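Local coordinates for tailspike protein (Siphovirus 9NA, PDB 3RIQ) that probably binds the lipopolysaccharide O-antigen of Salmonella as the phage's receptor and cleaves it as an endorhamnosidase, at residues A[90-96]-A[116-122]. Residues are numbered along the deposited sequence; the frame is centred on the assembly and turned at random.
Sequences TPYTVYR and QRLDKGY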
loop_
_atom_site.group_PDB
_atom_site.type_symbol
_atom_site.label_atom_id
_atom_site.label_comp_id
_atom_site.label_asym_id
_atom_site.label_seq_id
_atom_site.Cartn_x
_atom_site.Cartn_y
_atom_site.Cartn_z
ATOM N N THR A 90 -31.300 6.781 -27.704
ATOM C CA THR A 90 -30.659 7.563 -26.660
ATOM C C THR A 90 -31.547 7.509 -25.409
ATOM O O THR A 90 -32.728 7.864 -25.478
ATOM C CB THR A 90 -30.439 9.019 -27.101
ATOM O OG1 THR A 90 -29.564 9.030 -28.247
ATOM C CG2 THR A 90 -29.815 9.823 -25.959
ATOM N N PRO A 91 -30.996 7.025 -24.276
ATOM C CA PRO A 91 -31.844 6.863 -23.108
ATOM C C PRO A 91 -32.013 8.159 -22.333
ATOM O O PRO A 91 -31.133 9.028 -22.399
ATOM C CB PRO A 91 -31.026 5.913 -22.230
ATOM C CG PRO A 91 -29.576 6.281 -22.543
ATOM C CD PRO A 91 -29.630 6.492 -24.057
ATOM N N TYR A 92 -33.142 8.296 -21.639
ATOM C CA TYR A 92 -33.244 9.270 -20.556
ATOM C C TYR A 92 -32.359 8.791 -19.416
ATOM O O TYR A 92 -32.421 7.614 -19.030
ATOM C CB TYR A 92 -34.704 9.371 -20.066
ATOM C CG TYR A 92 -35.599 10.070 -21.062
ATOM C CD1 TYR A 92 -35.735 11.474 -21.044
ATOM C CD2 TYR A 92 -36.295 9.355 -22.034
ATOM C CE1 TYR A 92 -36.570 12.134 -21.962
ATOM C CE2 TYR A 92 -37.096 10.001 -22.947
ATOM C CZ TYR A 92 -37.230 11.389 -22.915
ATOM O OH TYR A 92 -38.056 12.006 -23.837
ATOM N N THR A 93 -31.514 9.690 -18.897
ATOM C CA THR A 93 -30.697 9.361 -17.735
ATOM C C THR A 93 -30.910 10.349 -16.621
ATOM O O THR A 93 -31.237 11.521 -16.869
ATOM C CB THR A 93 -29.179 9.286 -18.040
ATOM O OG1 THR A 93 -28.671 10.591 -18.409
ATOM C CG2 THR A 93 -28.911 8.252 -19.154
ATOM N N VAL A 94 -30.744 9.875 -15.388
ATOM C CA VAL A 94 -30.680 10.766 -14.197
ATOM C C VAL A 94 -29.225 11.183 -13.934
ATOM O O VAL A 94 -28.323 10.340 -14.038
ATOM C CB VAL A 94 -31.355 10.101 -12.944
ATOM C CG1 VAL A 94 -30.645 8.792 -12.495
ATOM C CG2 VAL A 94 -31.396 11.088 -11.770
ATOM N N TYR A 95 -28.991 12.478 -13.689
ATOM C CA TYR A 95 -27.651 13.004 -13.472
ATOM C C TYR A 95 -27.601 13.673 -12.117
ATOM O O TYR A 95 -28.188 14.747 -11.917
ATOM C CB TYR A 95 -27.277 13.980 -14.587
ATOM C CG TYR A 95 -25.828 14.441 -14.490
ATOM C CD1 TYR A 95 -24.787 13.522 -14.599
ATOM C CD2 TYR A 95 -25.507 15.778 -14.312
ATOM C CE1 TYR A 95 -23.467 13.927 -14.492
ATOM C CE2 TYR A 95 -24.158 16.214 -14.228
ATOM C CZ TYR A 95 -23.147 15.258 -14.311
ATOM O OH TYR A 95 -21.831 15.628 -14.238
ATOM N N ARG A 96 -26.930 13.031 -11.166
ATOM C CA ARG A 96 -27.074 13.438 -9.743
ATOM C C ARG A 96 -26.019 14.448 -9.260
ATOM O O ARG A 96 -25.731 14.498 -8.065
ATOM C CB ARG A 96 -27.014 12.182 -8.845
ATOM C CG ARG A 96 -28.220 11.235 -9.003
ATOM C CD ARG A 96 -28.131 10.039 -8.080
ATOM N NE ARG A 96 -29.350 9.221 -8.100
ATOM C CZ ARG A 96 -30.494 9.536 -7.479
ATOM N NH1 ARG A 96 -30.591 10.658 -6.756
ATOM N NH2 ARG A 96 -31.548 8.732 -7.566
ATOM N N GLN A 116 -32.492 12.996 -22.086
ATOM C CA GLN A 116 -31.785 12.101 -23.017
ATOM C C GLN A 116 -30.302 12.437 -23.153
ATOM O O GLN A 116 -29.934 13.567 -23.498
ATOM C CB GLN A 116 -32.466 12.117 -24.392
ATOM C CG GLN A 116 -33.741 11.328 -24.377
ATOM C CD GLN A 116 -34.415 11.296 -25.732
ATOM O OE1 GLN A 116 -35.020 12.285 -26.151
ATOM N NE2 GLN A 116 -34.328 10.149 -26.416
ATOM N N ARG A 117 -29.453 11.458 -22.856
ATOM C CA ARG A 117 -28.010 11.650 -22.932
ATOM C C ARG A 117 -27.359 10.368 -23.389
ATOM O O ARG A 117 -27.817 9.264 -23.062
ATOM C CB ARG A 117 -27.386 12.018 -21.554
ATOM C CG ARG A 117 -27.964 13.220 -20.837
ATOM C CD ARG A 117 -27.132 13.478 -19.574
ATOM N NE ARG A 117 -27.633 14.653 -18.870
ATOM C CZ ARG A 117 -28.671 14.654 -18.039
ATOM N NH1 ARG A 117 -29.047 15.802 -17.449
ATOM N NH2 ARG A 117 -29.313 13.531 -17.770
ATOM N N LEU A 118 -26.276 10.525 -24.128
ATOM C CA LEU A 118 -25.394 9.389 -24.442
ATOM C C LEU A 118 -24.103 9.395 -23.622
ATOM O O LEU A 118 -23.335 8.419 -23.657
ATOM C CB LEU A 118 -25.005 9.427 -25.928
ATOM C CG LEU A 118 -26.060 9.021 -26.971
ATOM C CD1 LEU A 118 -25.539 9.193 -28.389
ATOM C CD2 LEU A 118 -26.456 7.596 -26.717
ATOM N N ASP A 119 -23.821 10.502 -22.941
ATOM C CA ASP A 119 -22.479 10.693 -22.345
ATOM C C ASP A 119 -22.381 10.453 -20.838
ATOM O O ASP A 119 -21.295 10.146 -20.343
ATOM C CB ASP A 119 -21.891 12.077 -22.697
ATOM C CG ASP A 119 -22.736 13.247 -22.146
ATOM O OD1 ASP A 119 -23.977 13.129 -22.102
ATOM O OD2 ASP A 119 -22.166 14.295 -21.737
ATOM N N LYS A 120 -23.472 10.661 -20.097
ATOM C CA LYS A 120 -23.364 10.641 -18.626
ATOM C C LYS A 120 -24.749 10.414 -18.011
ATOM O O LYS A 120 -25.789 10.495 -18.709
ATOM C CB LYS A 120 -22.745 11.954 -18.090
ATOM C CG LYS A 120 -23.625 13.160 -18.249
ATOM C CD LYS A 120 -22.812 14.434 -18.050
ATOM C CE LYS A 120 -23.720 15.632 -17.863
ATOM N NZ LYS A 120 -22.943 16.912 -18.036
ATOM N N GLY A 121 -24.770 10.200 -16.702
ATOM C CA GLY A 121 -25.987 9.763 -16.015
ATOM C C GLY A 121 -26.282 8.304 -16.311
ATOM O O GLY A 121 -25.638 7.691 -17.153
ATOM N N TYR A 122 -27.242 7.754 -15.585
ATOM C CA TYR A 122 -27.692 6.366 -15.818
ATOM C C TYR A 122 -29.213 6.303 -15.867
ATOM O O TYR A 122 -29.901 7.225 -15.411
ATOM C CB TYR A 122 -27.117 5.421 -14.730
ATOM C CG TYR A 122 -27.601 5.741 -13.333
ATOM C CD1 TYR A 122 -28.825 5.238 -12.870
ATOM C CD2 TYR A 122 -26.825 6.539 -12.469
ATOM C CE1 TYR A 122 -29.295 5.530 -11.568
ATOM C CE2 TYR A 122 -27.290 6.860 -11.179
ATOM C CZ TYR A 122 -28.523 6.353 -10.737
ATOM O OH TYR A 122 -28.963 6.654 -9.468
#
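Tyr92 pairs antiparallel with Gln116 in a non-hydrogen-bonded bridge, CA to CA 4.0 Å, and Val94 and Tyr122 form a separate hydrogen-bonded pair, with 117-121 looping out opposite the single residue Thr93. On the first bridge Gln116 lays CG over the centre of the Tyr92 ring, 3.6 Å from the centroid, with its amide stacked 18° from the ring plane; NE2 donates almost straight to Thr90 O (2.9 Å). In Thr93, chi1 of 66° sets OG1 between backbone N and carbonyl carbon, where it donates to a lone pair of Lys120 O (2.9 Å) and accepts from Arg117 NH2 in the guanidinium plane (3.1 Å). Tyr95 CB lies over one face of that guanidinium, toward its rim, and NH1 hydrogen-bonds Ser113 O. All this belongs to an excursion from the right-handed beta-helix of the P22-type tailspike, and Tyr95 and Lys120 bring it against Tyr214 of strand 211-214. Lys120 CE sits over the Tyr95 ring, with NZ in an off-centre cation-pi contact, while Tyr95 OH hydrogen-bonds Arg242 NH1. Val94 CG1 packs on a face of Tyr122, and Arg96 NE points straight at Tyr122 OH (2.9 Å, 170°); Asp128 OD1 hydrogen-bonds that hydroxyl and salt-bridges Arg96 NH2, and Asp130 salt-bridges NH1.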